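Local coordinates for galacto-N-biose/lacto-N-biose I transporter substrate-binding protein (Bifidobacterium longum, PDB 2Z8F) that binds galacto-N-biose and lacto-N-biose I, and in this structure lacto-N-tetraose, as the solute-binding component of an ABC transporter, at residues I47-T52 against M305-W310; K64-V69 against F89-L94; Q99-Y104 against G111-V116; V133-K138 against P255-S260; V271-D276 against K352-N357. All coordinates share one frame; numbering follows the deposited sequence.

Contact 1: residues I47-T52 against M305-W310; sequences IQVKAT and MEFLDW
Val49, on the edge strand 47-53, meets Phe307 on helix 301-311. This is a helix packed against the mixed sheet of one lobe, in the alpha/beta architecture of the extracellular solute-binding protein family. The two backbones stay well apart, the nearest CA pair being Ile47 and Phe307 at 7.9 Å, so side chains make the contact.

The main interaction is of the CH-pi kind. Val49 CG2 lies over a face of the Phe307 ring, 4.0 Å from its centroid and 21° off the ring normal, displaced toward the CG and CD1 rim. The other methyl, Val49 CG1, stands anti to the backbone N (chi1 -179°) and reaches the far end of the same ring, 3.9 Å from Phe307 CZ. With both branches on the ring, one valine spans it from base to tip. Trp40 meets Phe307 edge-to-face and also touches Val49, so this residue of helix 33-43 joins the buried packing of the pair.

Looser aliphatic contact is made by Ile47, whose side chain also lies about 5 Å, nearest atoms, from a bound zinc ion. The carboxylate of Glu306 is engaged elsewhere, its OE1 hydrogen-bonded to Tyr104 OH, while its CG faces the strand: Ile47 CD1 is 4.3 Å from Glu306 CG.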
# COMPACT_ATOMS: atom_id res chain seq x y z
N ILE A 47 -1.18 2.18 31.27
CA ILE A 47 -0.82 1.43 30.06
C ILE A 47 0.27 2.23 29.32
O ILE A 47 -0.03 3.18 28.59
CB ILE A 47 -2.03 1.23 29.10
CG1 ILE A 47 -3.19 0.53 29.81
CG2 ILE A 47 -1.57 0.46 27.84
CD1 ILE A 47 -4.55 0.77 29.13
N GLN A 48 1.53 1.85 29.53
CA GLN A 48 2.65 2.56 28.94
C GLN A 48 3.08 1.86 27.68
O GLN A 48 3.25 0.64 27.67
CB GLN A 48 3.80 2.62 29.96
CG GLN A 48 3.51 3.57 31.13
CD GLN A 48 3.53 5.01 30.71
OE1 GLN A 48 4.59 5.59 30.46
NE2 GLN A 48 2.34 5.61 30.61
N VAL A 49 3.26 2.64 26.61
CA VAL A 49 3.56 2.10 25.29
C VAL A 49 4.94 2.54 24.80
O VAL A 49 5.25 3.73 24.77
CB VAL A 49 2.49 2.52 24.30
CG1 VAL A 49 2.79 1.94 22.89
CG2 VAL A 49 1.13 2.04 24.80
N LYS A 50 5.73 1.56 24.38
CA LYS A 50 7.03 1.81 23.74
C LYS A 50 6.89 1.51 22.25
O LYS A 50 6.75 0.34 21.85
CB LYS A 50 8.12 0.96 24.40
CG LYS A 50 9.52 1.18 23.86
CD LYS A 50 10.58 0.58 24.82
CE LYS A 50 10.43 -0.94 25.02
NZ LYS A 50 11.52 -1.52 25.89
N ALA A 51 6.94 2.57 21.45
CA ALA A 51 6.81 2.50 20.00
C ALA A 51 8.19 2.59 19.37
O ALA A 51 9.00 3.48 19.71
CB ALA A 51 5.91 3.62 19.46
N THR A 52 8.47 1.66 18.46
CA THR A 52 9.74 1.68 17.72
C THR A 52 9.48 1.50 16.23
O THR A 52 8.57 0.77 15.83
CB THR A 52 10.71 0.59 18.22
OG1 THR A 52 10.08 -0.69 18.17
CG2 THR A 52 11.13 0.85 19.67
N MET A 305 -5.16 -3.46 22.51
CA MET A 305 -6.24 -3.03 21.63
C MET A 305 -6.86 -1.69 22.05
O MET A 305 -7.25 -0.87 21.21
CB MET A 305 -7.29 -4.13 21.54
CG MET A 305 -6.76 -5.37 20.80
SD MET A 305 -6.76 -5.12 19.02
CE MET A 305 -8.51 -5.37 18.60
N GLU A 306 -6.90 -1.45 23.36
CA GLU A 306 -7.36 -0.17 23.89
C GLU A 306 -6.51 0.99 23.35
O GLU A 306 -7.01 1.98 22.80
CB GLU A 306 -7.28 -0.22 25.42
CG GLU A 306 -7.53 1.14 26.10
CD GLU A 306 -8.98 1.63 26.06
OE1 GLU A 306 -9.86 1.07 25.36
OE2 GLU A 306 -9.23 2.64 26.75
N PHE A 307 -5.20 0.83 23.51
CA PHE A 307 -4.26 1.80 22.94
C PHE A 307 -4.39 1.89 21.43
O PHE A 307 -4.45 2.99 20.89
CB PHE A 307 -2.80 1.48 23.33
CG PHE A 307 -1.80 2.07 22.36
CD1 PHE A 307 -1.47 3.43 22.42
CD2 PHE A 307 -1.22 1.29 21.34
CE1 PHE A 307 -0.60 4.02 21.50
CE2 PHE A 307 -0.33 1.87 20.42
CZ PHE A 307 -0.03 3.25 20.49
N LEU A 308 -4.47 0.74 20.75
CA LEU A 308 -4.50 0.73 19.29
C LEU A 308 -5.69 1.50 18.73
O LEU A 308 -5.56 2.23 17.75
CB LEU A 308 -4.52 -0.70 18.74
CG LEU A 308 -4.42 -0.79 17.21
CD1 LEU A 308 -3.18 0.00 16.65
CD2 LEU A 308 -4.32 -2.27 16.88
N ASP A 309 -6.87 1.29 19.34
CA ASP A 309 -8.04 2.03 18.93
C ASP A 309 -7.81 3.53 19.06
O ASP A 309 -8.20 4.29 18.18
CB ASP A 309 -9.27 1.60 19.73
CG ASP A 309 -10.44 2.50 19.48
OD1 ASP A 309 -11.08 2.35 18.40
OD2 ASP A 309 -10.72 3.36 20.35
N TRP A 310 -7.19 3.96 20.16
CA TRP A 310 -6.88 5.38 20.29
C TRP A 310 -5.90 5.80 19.18
O TRP A 310 -6.14 6.79 18.47
CB TRP A 310 -6.29 5.69 21.69
CG TRP A 310 -5.91 7.14 21.86
CD1 TRP A 310 -6.72 8.18 22.28
CD2 TRP A 310 -4.63 7.72 21.60
NE1 TRP A 310 -6.01 9.37 22.29
CE2 TRP A 310 -4.72 9.11 21.88
CE3 TRP A 310 -3.40 7.20 21.16
CZ2 TRP A 310 -3.63 9.98 21.74
CZ3 TRP A 310 -2.33 8.06 21.01
CH2 TRP A 310 -2.45 9.44 21.30

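Contact 2: residues K64-V69 against F89-L94; sequences KLETDV and FTKGLL
Glu66 and Lys91 form a salt bridge, with Lys91 NZ 2.7 Å from Glu66 OE1. The ammonium meets that oxygen on its syn side, 17° out of the carboxylate plane. A water bridges the pair, donating a hydrogen bond to Glu66 OE2 at 2.6 Å and accepting one from Lys91 NZ at 3.1 Å, so both carboxylate oxygens are tied to the same lysine. Helix 85-90 ends in a Schellman motif just after Lys91: Gly92 takes positive phi (73°), and the chain turns to bring Leu93 against helix 61-71. Both side chains of the ion pair are extended and cross at about a right angle.

Below the ion pair lies the packing. Leu93 wedges its two methyls against neighbouring turns of helix 61-71, along the flank that carries Glu66 and Val69. It also rests on Val88 of helix 85-90, the helix that precedes it. Leu93 CD1 sits 3.8 Å from Glu66 CA, and Leu93 CD2 lies 3.8 Å from Val69 CB and 3.9 Å from Val69 CG1.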
# COMPACT_ATOMS: atom_id res chain seq x y z
N LYS A 64 11.31 -10.54 10.50
CA LYS A 64 11.76 -10.26 11.88
C LYS A 64 10.69 -10.67 12.91
O LYS A 64 11.03 -11.25 13.94
CB LYS A 64 12.16 -8.79 12.08
CG LYS A 64 12.67 -8.50 13.53
CD LYS A 64 13.00 -7.02 13.78
CE LYS A 64 13.20 -6.70 15.29
NZ LYS A 64 14.08 -7.70 15.99
N LEU A 65 9.43 -10.37 12.62
CA LEU A 65 8.33 -10.75 13.52
C LEU A 65 8.29 -12.27 13.70
O LEU A 65 8.08 -12.74 14.81
CB LEU A 65 6.98 -10.25 12.98
CG LEU A 65 6.74 -8.74 12.97
CD1 LEU A 65 5.34 -8.45 12.45
CD2 LEU A 65 6.87 -8.19 14.36
N GLU A 66 8.51 -13.01 12.62
CA GLU A 66 8.52 -14.47 12.70
C GLU A 66 9.61 -14.98 13.63
O GLU A 66 9.35 -15.82 14.50
CB GLU A 66 8.69 -15.09 11.31
CG GLU A 66 8.56 -16.60 11.35
CD GLU A 66 8.45 -17.23 9.98
OE1 GLU A 66 8.29 -16.51 8.98
OE2 GLU A 66 8.52 -18.47 9.92
N THR A 67 10.82 -14.46 13.43
CA THR A 67 11.99 -14.77 14.27
C THR A 67 11.73 -14.43 15.73
O THR A 67 12.00 -15.25 16.63
CB THR A 67 13.21 -13.97 13.76
OG1 THR A 67 13.51 -14.37 12.41
CG2 THR A 67 14.43 -14.24 14.63
N ASP A 68 11.21 -13.23 15.97
CA ASP A 68 10.97 -12.74 17.32
C ASP A 68 9.84 -13.47 18.06
O ASP A 68 9.95 -13.71 19.27
CB ASP A 68 10.75 -11.23 17.33
CG ASP A 68 12.02 -10.43 16.99
OD1 ASP A 68 13.12 -11.01 16.88
OD2 ASP A 68 11.91 -9.21 16.82
N VAL A 69 8.77 -13.83 17.36
CA VAL A 69 7.71 -14.62 17.98
C VAL A 69 8.29 -15.95 18.51
O VAL A 69 8.05 -16.32 19.67
CB VAL A 69 6.50 -14.87 17.03
CG1 VAL A 69 5.56 -15.92 17.59
CG2 VAL A 69 5.73 -13.57 16.80
N PHE A 89 -0.85 -15.07 9.81
CA PHE A 89 -1.83 -15.90 10.50
C PHE A 89 -1.47 -17.38 10.31
O PHE A 89 -1.39 -18.15 11.27
CB PHE A 89 -3.24 -15.65 9.97
CG PHE A 89 -4.22 -16.73 10.35
CD1 PHE A 89 -4.88 -16.69 11.58
CD2 PHE A 89 -4.43 -17.82 9.50
CE1 PHE A 89 -5.77 -17.71 11.93
CE2 PHE A 89 -5.31 -18.84 9.85
CZ PHE A 89 -5.98 -18.79 11.06
N THR A 90 -1.27 -17.75 9.05
CA THR A 90 -0.96 -19.15 8.70
C THR A 90 0.32 -19.65 9.36
O THR A 90 0.43 -20.83 9.73
CB THR A 90 -0.95 -19.33 7.16
OG1 THR A 90 -2.20 -18.86 6.64
CG2 THR A 90 -0.79 -20.81 6.78
N LYS A 91 1.28 -18.74 9.56
CA LYS A 91 2.50 -19.04 10.30
C LYS A 91 2.33 -19.06 11.83
O LYS A 91 3.31 -19.30 12.56
CB LYS A 91 3.61 -18.08 9.89
CG LYS A 91 4.06 -18.29 8.44
CD LYS A 91 5.28 -17.47 8.09
CE LYS A 91 6.00 -18.08 6.87
NZ LYS A 91 7.30 -17.41 6.65
N GLY A 92 1.10 -18.83 12.31
CA GLY A 92 0.77 -18.91 13.74
C GLY A 92 1.33 -17.77 14.58
O GLY A 92 1.58 -17.94 15.79
N LEU A 93 1.51 -16.60 13.97
CA LEU A 93 2.13 -15.47 14.66
C LEU A 93 1.16 -14.50 15.35
O LEU A 93 1.59 -13.59 16.07
CB LEU A 93 3.03 -14.68 13.69
CG LEU A 93 4.05 -15.48 12.87
CD1 LEU A 93 4.78 -14.51 11.96
CD2 LEU A 93 5.02 -16.25 13.79
N LEU A 94 -0.14 -14.70 15.13
CA LEU A 94 -1.15 -13.76 15.64
C LEU A 94 -1.94 -14.30 16.82
O LEU A 94 -1.98 -15.51 17.06
CB LEU A 94 -2.13 -13.39 14.52
CG LEU A 94 -1.48 -12.92 13.22
CD1 LEU A 94 -2.51 -12.46 12.22
CD2 LEU A 94 -0.48 -11.78 13.48
O HOH W 1 9.54 -19.32 7.68

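Contact 3: residues Q99-Y104 against G111-V116; sequences QYAEQY and GPYSLV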
# COMPACT_ATOMS: atom_id res chain seq x y z
N GLN A 99 -12.91 -10.61 20.75
CA GLN A 99 -13.74 -10.04 21.82
C GLN A 99 -13.37 -8.58 22.13
O GLN A 99 -14.17 -7.84 22.72
CB GLN A 99 -13.66 -10.89 23.09
CG GLN A 99 -12.30 -10.93 23.79
CD GLN A 99 -12.43 -11.37 25.25
OE1 GLN A 99 -13.42 -11.05 25.93
NE2 GLN A 99 -11.43 -12.09 25.73
N TYR A 100 -12.16 -8.18 21.73
CA TYR A 100 -11.74 -6.78 21.88
C TYR A 100 -12.02 -5.96 20.64
O TYR A 100 -12.58 -4.88 20.74
CB TYR A 100 -10.26 -6.69 22.28
CG TYR A 100 -9.92 -7.58 23.45
CD1 TYR A 100 -10.49 -7.36 24.70
CD2 TYR A 100 -9.04 -8.66 23.30
CE1 TYR A 100 -10.22 -8.19 25.78
CE2 TYR A 100 -8.75 -9.49 24.37
CZ TYR A 100 -9.33 -9.23 25.62
OH TYR A 100 -9.04 -10.04 26.68
N ALA A 101 -11.64 -6.48 19.46
CA ALA A 101 -11.96 -5.81 18.19
C ALA A 101 -13.43 -5.39 18.08
O ALA A 101 -13.72 -4.30 17.63
CB ALA A 101 -11.57 -6.70 16.99
N GLU A 102 -14.34 -6.27 18.51
CA GLU A 102 -15.80 -6.03 18.44
C GLU A 102 -16.20 -4.72 19.10
O GLU A 102 -17.12 -4.04 18.64
CB GLU A 102 -16.58 -7.15 19.13
CG GLU A 102 -16.71 -8.46 18.38
CD GLU A 102 -17.38 -9.56 19.23
OE1 GLU A 102 -17.38 -9.47 20.50
OE2 GLU A 102 -17.90 -10.54 18.64
N GLN A 103 -15.50 -4.37 20.18
CA GLN A 103 -15.82 -3.16 20.92
C GLN A 103 -15.45 -1.89 20.17
O GLN A 103 -16.06 -0.85 20.40
CB GLN A 103 -15.17 -3.18 22.33
CG GLN A 103 -15.69 -4.31 23.23
CD GLN A 103 -17.20 -4.40 23.22
OE1 GLN A 103 -17.91 -3.40 23.41
NE2 GLN A 103 -17.70 -5.60 22.98
N TYR A 104 -14.47 -1.98 19.25
CA TYR A 104 -13.96 -0.82 18.48
C TYR A 104 -14.40 -0.78 17.02
O TYR A 104 -14.13 0.18 16.30
CB TYR A 104 -12.43 -0.73 18.58
CG TYR A 104 -11.95 -0.78 20.01
CD1 TYR A 104 -12.20 0.29 20.90
CD2 TYR A 104 -11.27 -1.90 20.49
CE1 TYR A 104 -11.78 0.22 22.23
CE2 TYR A 104 -10.84 -1.97 21.81
CZ TYR A 104 -11.11 -0.90 22.67
OH TYR A 104 -10.68 -0.97 23.97
N GLY A 111 -14.99 -2.13 5.37
CA GLY A 111 -14.07 -2.83 4.46
C GLY A 111 -12.76 -3.14 5.16
O GLY A 111 -12.42 -4.31 5.40
N PRO A 112 -12.00 -2.09 5.51
CA PRO A 112 -10.78 -2.30 6.28
C PRO A 112 -10.97 -3.19 7.52
O PRO A 112 -10.11 -4.03 7.81
CB PRO A 112 -10.36 -0.88 6.67
CG PRO A 112 -10.83 -0.04 5.57
CD PRO A 112 -12.18 -0.67 5.16
N TYR A 113 -12.07 -3.01 8.26
CA TYR A 113 -12.30 -3.85 9.44
C TYR A 113 -12.36 -5.35 9.06
O TYR A 113 -11.80 -6.19 9.74
CB TYR A 113 -13.56 -3.39 10.20
CG TYR A 113 -13.74 -4.16 11.49
CD1 TYR A 113 -13.02 -3.82 12.64
CD2 TYR A 113 -14.58 -5.27 11.54
CE1 TYR A 113 -13.17 -4.54 13.83
CE2 TYR A 113 -14.73 -6.01 12.72
CZ TYR A 113 -14.03 -5.63 13.86
OH TYR A 113 -14.20 -6.36 15.01
N SER A 114 -13.04 -5.67 7.95
CA SER A 114 -13.11 -7.05 7.48
C SER A 114 -11.74 -7.63 7.14
O SER A 114 -11.55 -8.84 7.20
CB SER A 114 -14.08 -7.20 6.30
OG SER A 114 -13.52 -6.68 5.11
N LEU A 115 -10.77 -6.77 6.82
CA LEU A 115 -9.44 -7.21 6.44
C LEU A 115 -8.52 -7.54 7.62
O LEU A 115 -7.40 -8.00 7.41
CB LEU A 115 -8.75 -6.17 5.54
CG LEU A 115 -9.54 -5.76 4.29
CD1 LEU A 115 -8.74 -4.75 3.48
CD2 LEU A 115 -9.92 -6.95 3.42
N VAL A 116 -9.00 -7.33 8.84
CA VAL A 116 -8.29 -7.85 10.01
C VAL A 116 -8.82 -9.20 10.47
O VAL A 116 -8.40 -9.73 11.49
CB VAL A 116 -8.21 -6.82 11.19
CG1 VAL A 116 -7.67 -5.52 10.68
CG2 VAL A 116 -9.57 -6.61 11.87
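Ala101 and Tyr113 are the nearest residues of the two short helices, their CA atoms 9.0 Å apart, so the backbones are spanned by a side chain. In 99-104 the amides of Gln103 and Tyr104 bond three residues back, to the carbonyls of Tyr100 and Ala101. Segment 111-116 carries the end of helix 110-114, where Leu115 N bonds to Pro112 O and Val116 N to Tyr113 O. Ser114 adds a side-chain link inside that turn: its OG donates to Gly111 O over 2.6 Å, in the carbonyl plane and on a lone pair, with a C=O...donor angle of 136°.

Both helices belong to the lobe with the mixed sheet in this two-lobed binding-protein fold, and both reach strand 121-126 of it: Ala101 touches Ala122, while Pro112 of helix 110-114, and Val116 just past it, touch Pro126. Ala101 also rests on Met305 of helix 301-311.

Between the helices, Tyr113 has CG anti to its own amide nitrogen (chi1 -175°), which sends the phenol lengthwise toward helix 98-104. The contact is made by the hydroxyl end of the ring. Tyr113 OH lies 3.3 Å from Ala101 CB, a close approach, while Tyr113 CZ stays 4.1 Å from that methyl. Beyond Ala101 the backbone turns past the same oxygen, Glu102 N being 3.5 Å from Tyr113 OH.

Contact 4: residues V133-K138 against P255-S260; sequences VYFYNK and PLFMTS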
# COMPACT_ATOMS: atom_id res chain seq x y z
N VAL A 133 -3.84 5.96 -7.33
CA VAL A 133 -4.26 7.20 -8.00
C VAL A 133 -3.17 7.63 -9.00
O VAL A 133 -2.19 6.90 -9.21
CB VAL A 133 -4.57 8.33 -6.96
CG1 VAL A 133 -5.70 7.94 -6.07
CG2 VAL A 133 -3.31 8.63 -6.07
N TYR A 134 -3.36 8.79 -9.63
CA TYR A 134 -2.44 9.28 -10.64
C TYR A 134 -1.93 10.67 -10.25
O TYR A 134 -2.74 11.58 -10.06
CB TYR A 134 -3.12 9.33 -12.00
CG TYR A 134 -2.19 9.70 -13.13
CD1 TYR A 134 -1.12 8.88 -13.49
CD2 TYR A 134 -2.39 10.86 -13.88
CE1 TYR A 134 -0.25 9.22 -14.55
CE2 TYR A 134 -1.54 11.20 -14.96
CZ TYR A 134 -0.48 10.38 -15.28
OH TYR A 134 0.35 10.73 -16.34
N PHE A 135 -0.62 10.81 -10.04
CA PHE A 135 -0.02 12.12 -9.77
C PHE A 135 0.51 12.65 -11.10
O PHE A 135 1.17 11.92 -11.86
CB PHE A 135 1.21 12.01 -8.84
CG PHE A 135 0.93 11.57 -7.40
CD1 PHE A 135 -0.36 11.44 -6.90
CD2 PHE A 135 2.01 11.35 -6.53
CE1 PHE A 135 -0.58 11.03 -5.58
CE2 PHE A 135 1.82 10.97 -5.22
CZ PHE A 135 0.49 10.80 -4.73
N TYR A 136 0.29 13.93 -11.36
CA TYR A 136 0.84 14.53 -12.60
C TYR A 136 1.10 16.01 -12.45
O TYR A 136 0.43 16.69 -11.64
CB TYR A 136 -0.07 14.26 -13.83
CG TYR A 136 -1.36 15.03 -13.76
CD1 TYR A 136 -1.57 16.18 -14.54
CD2 TYR A 136 -2.37 14.64 -12.88
CE1 TYR A 136 -2.75 16.91 -14.44
CE2 TYR A 136 -3.54 15.37 -12.78
CZ TYR A 136 -3.73 16.49 -13.56
OH TYR A 136 -4.92 17.17 -13.40
N ASN A 137 2.07 16.51 -13.21
CA ASN A 137 2.35 17.95 -13.24
C ASN A 137 1.52 18.62 -14.32
O ASN A 137 1.81 18.51 -15.51
CB ASN A 137 3.84 18.23 -13.42
CG ASN A 137 4.15 19.71 -13.32
OD1 ASN A 137 3.42 20.52 -13.87
ND2 ASN A 137 5.21 20.07 -12.61
N LYS A 138 0.47 19.31 -13.88
CA LYS A 138 -0.51 19.89 -14.80
C LYS A 138 0.13 20.93 -15.72
O LYS A 138 -0.22 21.03 -16.89
CB LYS A 138 -1.68 20.49 -14.02
CG LYS A 138 -2.75 21.10 -14.91
CD LYS A 138 -4.11 21.14 -14.27
CE LYS A 138 -5.15 21.59 -15.30
NZ LYS A 138 -6.51 21.13 -14.94
N PRO A 255 3.17 12.50 0.80
CA PRO A 255 4.26 13.28 1.42
C PRO A 255 5.64 12.75 1.04
O PRO A 255 6.62 13.51 0.99
CB PRO A 255 4.03 13.08 2.92
CG PRO A 255 3.30 11.75 3.02
CD PRO A 255 2.40 11.72 1.80
N LEU A 256 5.73 11.45 0.78
CA LEU A 256 6.99 10.85 0.34
C LEU A 256 7.45 11.43 -0.99
O LEU A 256 8.62 11.79 -1.18
CB LEU A 256 6.82 9.33 0.25
CG LEU A 256 6.24 8.61 1.48
CD1 LEU A 256 6.21 7.10 1.21
CD2 LEU A 256 7.01 8.91 2.78
N PHE A 257 6.50 11.48 -1.93
CA PHE A 257 6.71 12.04 -3.24
C PHE A 257 7.11 13.52 -3.15
O PHE A 257 8.03 13.97 -3.86
CB PHE A 257 5.43 11.84 -4.07
CG PHE A 257 5.60 12.08 -5.54
CD1 PHE A 257 5.94 11.01 -6.39
CD2 PHE A 257 5.40 13.34 -6.09
CE1 PHE A 257 6.09 11.24 -7.78
CE2 PHE A 257 5.56 13.58 -7.46
CZ PHE A 257 5.89 12.53 -8.30
N MET A 258 6.45 14.25 -2.26
CA MET A 258 6.72 15.68 -2.05
C MET A 258 8.15 15.86 -1.61
O MET A 258 8.88 16.65 -2.21
CB MET A 258 5.80 16.26 -0.99
CG MET A 258 4.42 16.57 -1.53
SD MET A 258 3.24 16.95 -0.23
CE MET A 258 4.19 18.24 0.63
N THR A 259 8.55 15.10 -0.59
CA THR A 259 9.94 15.13 -0.09
C THR A 259 10.93 14.75 -1.20
O THR A 259 11.95 15.43 -1.37
CB THR A 259 10.15 14.23 1.13
OG1 THR A 259 9.34 14.70 2.22
CG2 THR A 259 11.62 14.24 1.57
N SER A 260 10.61 13.70 -1.96
CA SER A 260 11.49 13.21 -3.02
C SER A 260 11.66 14.21 -4.17
O SER A 260 12.68 14.21 -4.85
CB SER A 260 10.97 11.86 -3.58
OG SER A 260 11.22 10.80 -2.67
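Phe135 turns the edge of its ring to the face of Phe257 in a T-shaped (edge-to-face) pair. The planes stand at 77°, and the centroids are 5.2 Å apart. The touching edge is the CD2-CE2 side of Phe135. Phe135 CD2 hangs 3.8 Å from Phe257 CG, above the rim of that ring and not its centre, and Phe135 CE2 continues past the ring to lie 3.9 Å from Phe257 CB. On the helix, Phe257 has CG anti to the backbone N (chi1 -166°), which directs its ring toward the strand.

The pair is part of a longer aromatic cluster, since Trp269 meets Phe257 edge-to-face and Phe342 does the same to Phe135. Leu256, next to Phe257, touches a galactose of the bound glycan, so helix 254-261 has one residue at the sugar pocket and another, Phe257, on the sheet side. Strand 132-137 is the middle strand of the three-stranded antiparallel sheet, flanked by strands 246-250 and 269-273.

Contact 5: residues V271-D276 against K352-N357; sequences VAQLGD and KTANNN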
# COMPACT_ATOMS: atom_id res chain seq x y z
N VAL A 271 -3.59 15.56 -8.32
CA VAL A 271 -3.97 14.15 -8.19
C VAL A 271 -5.22 13.94 -9.04
O VAL A 271 -6.15 14.75 -9.00
CB VAL A 271 -4.27 13.78 -6.73
CG1 VAL A 271 -4.78 12.34 -6.61
CG2 VAL A 271 -3.01 13.96 -5.87
N ALA A 272 -5.20 12.86 -9.81
CA ALA A 272 -6.38 12.44 -10.60
C ALA A 272 -6.69 10.98 -10.26
O ALA A 272 -5.82 10.23 -9.83
CB ALA A 272 -6.07 12.55 -12.07
N GLN A 273 -7.94 10.57 -10.47
CA GLN A 273 -8.27 9.15 -10.46
C GLN A 273 -7.56 8.43 -11.61
O GLN A 273 -7.28 9.05 -12.63
CB GLN A 273 -9.78 8.97 -10.63
CG GLN A 273 -10.61 9.63 -9.53
CD GLN A 273 -10.24 9.16 -8.14
OE1 GLN A 273 -10.22 7.95 -7.86
NE2 GLN A 273 -9.94 10.11 -7.24
N LEU A 274 -7.26 7.14 -11.43
CA LEU A 274 -6.74 6.35 -12.53
C LEU A 274 -7.69 6.40 -13.71
O LEU A 274 -8.90 6.31 -13.52
CB LEU A 274 -6.64 4.90 -12.11
CG LEU A 274 -5.60 4.49 -11.08
CD1 LEU A 274 -5.70 2.99 -10.98
CD2 LEU A 274 -4.22 4.89 -11.56
N GLY A 275 -7.13 6.53 -14.90
CA GLY A 275 -7.90 6.39 -16.13
C GLY A 275 -8.19 4.92 -16.34
O GLY A 275 -7.78 4.06 -15.55
N ASP A 276 -8.89 4.64 -17.43
CA ASP A 276 -9.24 3.27 -17.77
C ASP A 276 -8.10 2.63 -18.56
O ASP A 276 -8.26 2.26 -19.74
CB ASP A 276 -10.57 3.25 -18.52
CG ASP A 276 -11.10 1.86 -18.72
OD1 ASP A 276 -10.67 0.96 -17.99
OD2 ASP A 276 -11.94 1.66 -19.62
N LYS A 352 -10.24 9.76 -0.99
CA LYS A 352 -11.48 9.20 -0.50
C LYS A 352 -12.31 8.66 -1.64
O LYS A 352 -12.92 7.59 -1.53
CB LYS A 352 -12.28 10.29 0.23
CG LYS A 352 -12.16 10.16 1.71
CD LYS A 352 -10.71 10.10 2.12
CE LYS A 352 -10.53 10.08 3.63
NZ LYS A 352 -11.19 8.92 4.29
N THR A 353 -12.35 9.40 -2.74
CA THR A 353 -13.06 8.93 -3.92
C THR A 353 -12.42 7.61 -4.38
O THR A 353 -13.11 6.64 -4.68
CB THR A 353 -13.03 10.01 -5.04
OG1 THR A 353 -13.75 11.18 -4.59
CG2 THR A 353 -13.67 9.49 -6.31
N ALA A 354 -11.09 7.58 -4.43
CA ALA A 354 -10.39 6.39 -4.90
C ALA A 354 -10.69 5.19 -4.01
O ALA A 354 -11.02 4.09 -4.47
CB ALA A 354 -8.88 6.66 -4.97
N ASN A 355 -10.59 5.41 -2.70
CA ASN A 355 -10.91 4.37 -1.73
C ASN A 355 -12.31 3.79 -1.96
O ASN A 355 -12.50 2.57 -1.92
CB ASN A 355 -10.83 4.93 -0.32
CG ASN A 355 -11.13 3.90 0.72
OD1 ASN A 355 -12.25 3.84 1.25
ND2 ASN A 355 -10.15 3.05 1.00
N ASN A 356 -13.27 4.68 -2.21
CA ASN A 356 -14.66 4.25 -2.38
C ASN A 356 -14.85 3.47 -3.68
O ASN A 356 -15.85 2.76 -3.83
CB ASN A 356 -15.61 5.45 -2.30
CG ASN A 356 -15.61 6.12 -0.92
OD1 ASN A 356 -16.14 7.23 -0.75
ND2 ASN A 356 -15.00 5.46 0.07
N ASN A 357 -13.89 3.58 -4.60
CA ASN A 357 -13.96 2.92 -5.90
C ASN A 357 -12.92 1.81 -6.01
O ASN A 357 -12.60 1.35 -7.11
CB ASN A 357 -13.69 3.93 -7.02
CG ASN A 357 -14.88 4.80 -7.32
OD1 ASN A 357 -16.03 4.40 -7.14
ND2 ASN A 357 -14.61 5.99 -7.83
O HOH W 2 -11.80 6.08 -8.96
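Gln273 OE1 accepts a hydrogen bond from a water at 2.7 Å, and that water in turn accepts one from Asn357 ND2 at 3.0 Å, bridging strand and helix end. The same carbonyl oxygen lies against the helix, 3.4 Å from both Ala354 CA and Ala354 CB. At Ala354 the amide thus comes close to the helix backbone. The other end of the amide has its partner outside the two segments: Gln273 NE2 is hydrogen-bonded to Glu350 OE1, a turn earlier on the same helix. Together these bonds at oxygen and nitrogen would hold the amide's rotation.

Its position follows from a folded chain. Gln273 bends at chi2 (-56°), so the amide lies across the helix surface and crosses the Thr353 side chain at about a right angle. Thr353 contributes its apolar part to this meeting, with CG2 3.9 Å from Gln273 CD and CB 3.8 Å from Gln273 NE2. Its hydroxyl OG1 is hydrogen-bonded to Lys349 O within the helix. Asn357 lies just past the helix end, where its amide N bonds to Ala354 O.

Ala354 also touches Val133, on the strand next to 269-273. The arrangement is that of a helix laid against an edge strand of an antiparallel sheet, here helix 347-356 beside strand 269-273 in the lobe of the binding-protein fold that holds this three-stranded sheet.

How the contacts relate
From the N terminus, contact 1 opens at strand 47-53 and closes at helix 301-311, a loop of 252 residues that encloses contacts 2, 3 and 4. Contact 2 closes a short loop of 19 residues, contact 3 one of six, and contact 4 a long one of 116; these three follow in series. Contact 5 crosses contact 1, because it starts at 271-276 before 305-310 and ends at 352-357 beyond it, closing a loop of 75 residues. Contacts 1 and 3 touch where helices 98-104 and 301-311 meet beside the mixed sheet. Contacts 4 and 5 share the three-stranded antiparallel sheet through neighbouring strands 132-137 and 269-273. Contact 2 lies across the chain's centre from both.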